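Local structure of dihydrolipoyl dehydrogenase (Elizabethkingia anophelis NUHP1, 6UZI) at residues E69-T74 against D83-D88; N315-G320 against V337-T342. The protein probably catalyses the NAD(+)-dependent oxidation of protein-bound dihydrolipoyl groups to lipoyl groups, using one FAD per subunit and a redox-active disulfide. All blocks are in the same frame, centred on the assembly; numbering follows the deposited sequence.

Contact 1: residues E69-T74 against D83-D88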
loop_
_atom_site.group_PDB
_atom_site.type_symbol
_atom_site.label_atom_id
_atom_site.label_comp_id
_atom_site.label_asym_id
_atom_site.label_seq_id
_atom_site.Cartn_x
_atom_site.Cartn_y
_atom_site.Cartn_z
ATOM N N GLU A 69 -8.607 15.348 -9.589
ATOM C CA GLU A 69 -7.966 14.937 -10.836
ATOM C C GLU A 69 -8.713 13.784 -11.491
ATOM O O GLU A 69 -8.929 13.782 -12.708
ATOM C CB GLU A 69 -6.515 14.538 -10.575
ATOM C CG GLU A 69 -5.911 13.720 -11.695
ATOM C CD GLU A 69 -5.471 14.563 -12.874
ATOM O OE1 GLU A 69 -5.182 15.766 -12.677
ATOM O OE2 GLU A 69 -5.427 14.016 -13.999
ATOM N N ASN A 70 -9.120 12.794 -10.702
ATOM C CA ASN A 70 -9.850 11.667 -11.267
ATOM C C ASN A 70 -11.177 12.124 -11.853
ATOM O O ASN A 70 -11.508 11.798 -13.000
ATOM C CB ASN A 70 -10.071 10.599 -10.197
ATOM C CG ASN A 70 -8.776 9.986 -9.729
ATOM O OD1 ASN A 70 -7.881 9.712 -10.528
ATOM N ND2 ASN A 70 -8.661 9.776 -8.419
ATOM N N ALA A 71 -11.934 12.915 -11.086
ATOM C CA ALA A 71 -13.244 13.371 -11.538
ATOM C C ALA A 71 -13.152 14.134 -12.853
ATOM O O ALA A 71 -14.023 13.997 -13.721
ATOM C CB ALA A 71 -13.889 14.238 -10.457
ATOM N N LYS A 72 -12.077 14.899 -13.041
ATOM C CA LYS A 72 -11.963 15.734 -14.229
ATOM C C LYS A 72 -11.509 14.943 -15.451
ATOM O O LYS A 72 -11.831 15.330 -16.577
ATOM C CB LYS A 72 -10.999 16.897 -13.967
ATOM C CG LYS A 72 -11.030 17.988 -15.030
ATOM C CD LYS A 72 -10.166 19.196 -14.675
ATOM C CE LYS A 72 -8.684 18.841 -14.621
ATOM N NZ LYS A 72 -7.787 20.039 -14.645
ATOM N N HIS A 73 -10.773 13.843 -15.262
ATOM C CA HIS A 73 -10.110 13.181 -16.374
ATOM C C HIS A 73 -10.445 11.713 -16.560
ATOM O O HIS A 73 -10.248 11.204 -17.671
ATOM C CB HIS A 73 -8.585 13.303 -16.230
ATOM C CG HIS A 73 -8.080 14.697 -16.422
ATOM N ND1 HIS A 73 -7.006 15.200 -15.723
ATOM C CD2 HIS A 73 -8.506 15.696 -17.230
ATOM C CE1 HIS A 73 -6.793 16.451 -16.090
ATOM N NE2 HIS A 73 -7.690 16.776 -17.004
ATOM N N THR A 74 -10.951 11.018 -15.537
ATOM C CA THR A 74 -11.161 9.580 -15.642
ATOM C C THR A 74 -12.589 9.125 -15.376
ATOM O O THR A 74 -12.905 7.964 -15.667
ATOM C CB THR A 74 -10.233 8.821 -14.681
ATOM O OG1 THR A 74 -10.579 9.138 -13.330
ATOM C CG2 THR A 74 -8.790 9.205 -14.917
ATOM N N ASP A 83 -20.966 16.529 -14.416
ATOM C CA ASP A 83 -20.578 17.719 -15.155
ATOM C C ASP A 83 -19.171 18.124 -14.723
ATOM O O ASP A 83 -18.566 17.500 -13.849
ATOM C CB ASP A 83 -21.597 18.843 -14.949
ATOM C CG ASP A 83 -21.935 19.069 -13.484
ATOM O OD1 ASP A 83 -21.284 18.454 -12.614
ATOM O OD2 ASP A 83 -22.865 19.856 -13.200
ATOM N N GLU A 84 -18.636 19.167 -15.354
ATOM C CA GLU A 84 -17.296 19.641 -15.046
ATOM C C GLU A 84 -17.176 19.928 -13.550
ATOM O O GLU A 84 -17.925 20.768 -13.024
ATOM C CB GLU A 84 -16.978 20.895 -15.855
ATOM C CG GLU A 84 -16.115 20.636 -17.087
ATOM C CD GLU A 84 -14.631 20.581 -16.761
ATOM O OE1 GLU A 84 -14.029 21.661 -16.563
ATOM O OE2 GLU A 84 -14.071 19.463 -16.693
ATOM N N PRO A 85 -16.277 19.250 -12.836
ATOM C CA PRO A 85 -16.132 19.505 -11.399
ATOM C C PRO A 85 -15.486 20.855 -11.152
ATOM O O PRO A 85 -14.663 21.327 -11.939
ATOM C CB PRO A 85 -15.231 18.358 -10.924
ATOM C CG PRO A 85 -14.447 17.985 -12.132
ATOM C CD PRO A 85 -15.365 18.193 -13.305
ATOM N N LYS A 86 -15.892 21.489 -10.055
ATOM C CA LYS A 86 -15.390 22.801 -9.673
ATOM C C LYS A 86 -14.788 22.728 -8.276
ATOM O O LYS A 86 -15.214 21.920 -7.444
ATOM C CB LYS A 86 -16.503 23.868 -9.731
ATOM N N VAL A 87 -13.792 23.576 -8.026
ATOM C CA VAL A 87 -13.028 23.543 -6.783
ATOM C C VAL A 87 -13.612 24.556 -5.808
ATOM O O VAL A 87 -13.708 25.748 -6.122
ATOM C CB VAL A 87 -11.539 23.837 -7.026
ATOM C CG1 VAL A 87 -10.798 23.853 -5.700
ATOM C CG2 VAL A 87 -10.926 22.830 -7.989
ATOM N N ASP A 88 -13.986 24.086 -4.618
ATOM C CA ASP A 88 -14.296 24.946 -3.475
ATOM C C ASP A 88 -13.050 24.965 -2.596
ATOM O O ASP A 88 -12.875 24.126 -1.708
ATOM C CB ASP A 88 -15.524 24.456 -2.716
ATOM C CG ASP A 88 -15.973 25.434 -1.642
ATOM O OD1 ASP A 88 -15.268 26.441 -1.417
ATOM O OD2 ASP A 88 -17.021 25.190 -1.007
#
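K72, in the last turn of helix 55-73, runs past P85 and then E84. Its CB lies 4.1 Å from CG of P85, while on another side it sits over one face of the H73 ring, toward the rim. The next atom, CG, is set anti to the backbone N (chi1 -168°) and comes 3.8 Å from OE2 of E84, a methylene beside a carboxylate oxygen. CD continues the extended course, but the chain bends at chi3 (65°), and the ammonium leads away: K72 NZ ends 6.6 Å from E84 OE2. P85 presses CG of its ring against the helix, meeting CB of A71 at 4.1 Å as well as the backbone of K72. F68, one turn earlier, touches P85 too, and I82 of the second subunit packs on the same proline. On the helix itself, ND1 of H73 donates an almost straight 2.6 Å hydrogen bond to OE2 of E69, in the plane of the imidazole but from above that of the carboxylate. Between the two segments there is neither a hydrogen bond nor a salt bridge; proline and methylene packing joins them, with at most a distant electrostatic attraction between K72 and E84.

Contact 2: residues N315-G320 against V337-T342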
loop_
_atom_site.group_PDB
_atom_site.type_symbol
_atom_site.label_atom_id
_atom_site.label_comp_id
_atom_site.label_asym_id
_atom_site.label_seq_id
_atom_site.Cartn_x
_atom_site.Cartn_y
_atom_site.Cartn_z
ATOM N N ASN A 315 25.055 15.565 29.223
ATOM C CA ASN A 315 23.672 15.329 29.620
ATOM C C ASN A 315 22.671 15.908 28.635
ATOM O O ASN A 315 21.462 15.812 28.873
ATOM C CB ASN A 315 23.402 15.916 31.009
ATOM C CG ASN A 315 23.561 17.437 31.040
ATOM O OD1 ASN A 315 24.626 17.974 30.723
ATOM N ND2 ASN A 315 22.484 18.135 31.387
ATOM N N ILE A 316 23.142 16.535 27.560
ATOM C CA ILE A 316 22.283 17.151 26.554
ATOM C C ILE A 316 22.409 16.360 25.257
ATOM O O ILE A 316 23.519 16.120 24.767
ATOM C CB ILE A 316 22.637 18.635 26.349
ATOM C CG1 ILE A 316 22.435 19.398 27.660
ATOM C CG2 ILE A 316 21.819 19.238 25.224
ATOM C CD1 ILE A 316 22.953 20.811 27.650
ATOM N N TYR A 317 21.270 15.934 24.721
ATOM C CA TYR A 317 21.182 15.208 23.464
ATOM C C TYR A 317 20.396 16.025 22.448
ATOM O O TYR A 317 19.717 16.998 22.781
ATOM C CB TYR A 317 20.508 13.847 23.666
ATOM C CG TYR A 317 21.270 12.887 24.549
ATOM C CD1 TYR A 317 21.327 13.068 25.928
ATOM C CD2 TYR A 317 21.905 11.775 24.007
ATOM C CE1 TYR A 317 22.016 12.182 26.737
ATOM C CE2 TYR A 317 22.590 10.889 24.803
ATOM C CZ TYR A 317 22.643 11.089 26.167
ATOM O OH TYR A 317 23.330 10.193 26.957
ATOM N N ALA A 318 20.456 15.593 21.196
ATOM C CA ALA A 318 19.760 16.304 20.137
ATOM C C ALA A 318 19.348 15.312 19.063
ATOM O O ALA A 318 20.107 14.394 18.732
ATOM C CB ALA A 318 20.638 17.409 19.555
ATOM N N ILE A 319 18.144 15.511 18.517
ATOM C CA ILE A 319 17.529 14.588 17.572
ATOM C C ILE A 319 16.866 15.376 16.453
ATOM O O ILE A 319 16.638 16.583 16.560
ATOM C CB ILE A 319 16.455 13.691 18.234
ATOM C CG1 ILE A 319 15.352 14.575 18.822
ATOM C CG2 ILE A 319 17.061 12.767 19.284
ATOM C CD1 ILE A 319 14.213 13.820 19.439
ATOM N N GLY A 320 16.543 14.665 15.375
ATOM C CA GLY A 320 15.639 15.205 14.375
ATOM C C GLY A 320 16.317 16.133 13.381
ATOM O O GLY A 320 17.510 16.021 13.094
ATOM N N VAL A 337 13.319 7.867 20.169
ATOM C CA VAL A 337 13.290 6.594 20.885
ATOM C C VAL A 337 14.703 6.147 21.237
ATOM O O VAL A 337 14.942 5.561 22.300
ATOM C CB VAL A 337 12.559 5.525 20.052
ATOM C CG1 VAL A 337 12.616 4.185 20.756
ATOM C CG2 VAL A 337 11.124 5.941 19.808
ATOM N N PHE A 338 15.659 6.427 20.352
ATOM C CA PHE A 338 17.046 6.056 20.602
ATOM C C PHE A 338 17.579 6.756 21.847
ATOM O O PHE A 338 18.181 6.117 22.721
ATOM C CB PHE A 338 17.904 6.390 19.377
ATOM C CG PHE A 338 19.364 6.059 19.543
ATOM C CD1 PHE A 338 19.863 4.840 19.108
ATOM C CD2 PHE A 338 20.241 6.967 20.127
ATOM C CE1 PHE A 338 21.212 4.528 19.259
ATOM C CE2 PHE A 338 21.586 6.658 20.282
ATOM C CZ PHE A 338 22.071 5.442 19.846
ATOM N N VAL A 339 17.373 8.074 21.943
ATOM C CA VAL A 339 17.918 8.805 23.086
ATOM C C VAL A 339 17.258 8.351 24.383
ATOM O O VAL A 339 17.941 8.109 25.390
ATOM C CB VAL A 339 17.781 10.324 22.875
ATOM C CG1 VAL A 339 18.110 11.060 24.156
ATOM C CG2 VAL A 339 18.726 10.785 21.775
ATOM N N ALA A 340 15.934 8.177 24.370
ATOM C CA ALA A 340 15.232 7.760 25.580
ATOM C C ALA A 340 15.756 6.422 26.085
ATOM O O ALA A 340 16.029 6.260 27.280
ATOM C CB ALA A 340 13.726 7.683 25.316
ATOM N N GLU A 341 15.912 5.448 25.186
ATOM C CA GLU A 341 16.420 4.149 25.612
ATOM C C GLU A 341 17.878 4.238 26.039
ATOM O O GLU A 341 18.286 3.562 26.992
ATOM C CB GLU A 341 16.228 3.133 24.487
ATOM C CG GLU A 341 14.775 2.741 24.301
ATOM C CD GLU A 341 14.535 1.911 23.071
ATOM O OE1 GLU A 341 15.523 1.460 22.462
ATOM O OE2 GLU A 341 13.356 1.712 22.709
ATOM N N THR A 342 18.657 5.107 25.390
ATOM C CA THR A 342 20.030 5.338 25.822
ATOM C C THR A 342 20.066 5.936 27.223
ATOM O O THR A 342 20.875 5.523 28.061
ATOM C CB THR A 342 20.737 6.252 24.817
ATOM O OG1 THR A 342 21.059 5.509 23.635
ATOM C CG2 THR A 342 22.010 6.861 25.415
#
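The phenol ring of Y317 is met obliquely by two methyl groups from helix 329-343: CG1 of V339, 3.7 Å from ring atom CG, and CG2 of T342, 4.1 Å from CE2 and 3.9 Å from the hydroxyl OH. The other ring, that of F338, carries T342 OG1 over one face, 3.6 Å above the plane and displaced toward the rim. This hydroxyl also donates a 3.1 Å hydrogen bond to F338 O, one turn back along the helix, from the face of the carbonyl opposite to that used by T342 N. The bond fixes the rotation of T342 and leaves its methyl anti to the backbone N, directed at the tyrosine. Strand 316-318 is the outermost strand of the parallel five-stranded sheet in the FAD-binding, Rossmann-like domain, and helix 329-343 packs against it. V339 supplies the largest share of the helix side: CG1 lies on Y317, while CG2 touches both the tyrosine, 4.0 Å from Y317 CD2, and I319 CG2 at 3.6 Å. V339 also rests on I149 of the neighbouring strand. I319 reaches toward G22 and G23 of the glycine-rich turn that binds FAD. After it the chain turns at G320, with a positive phi of 82°; this glycine touches FAD, and its N is hydrogen-bonded to E335 OE1 of the same helix.

Contacts 1 and 2 lie on opposite sides of the chain's centre, with their own centres 47 Å apart and nearest atoms about 33 Å apart. Contact 2 borders the cofactor: the I319 side chain is about 6 Å from FAD and about 12 Å from a bound zinc ion. Contact 1 is away from the annotated sites, yet helix 55-73, whose last turn it uses, starts at C55 of the redox-active disulfide and carries K59, an FAD-binding residue. Both contacts reach the second subunit. At contact 1, K86 joins an antiparallel ladder with a strand of that chain; at contact 2, E341 forms a salt bridge with R448 of the second subunit.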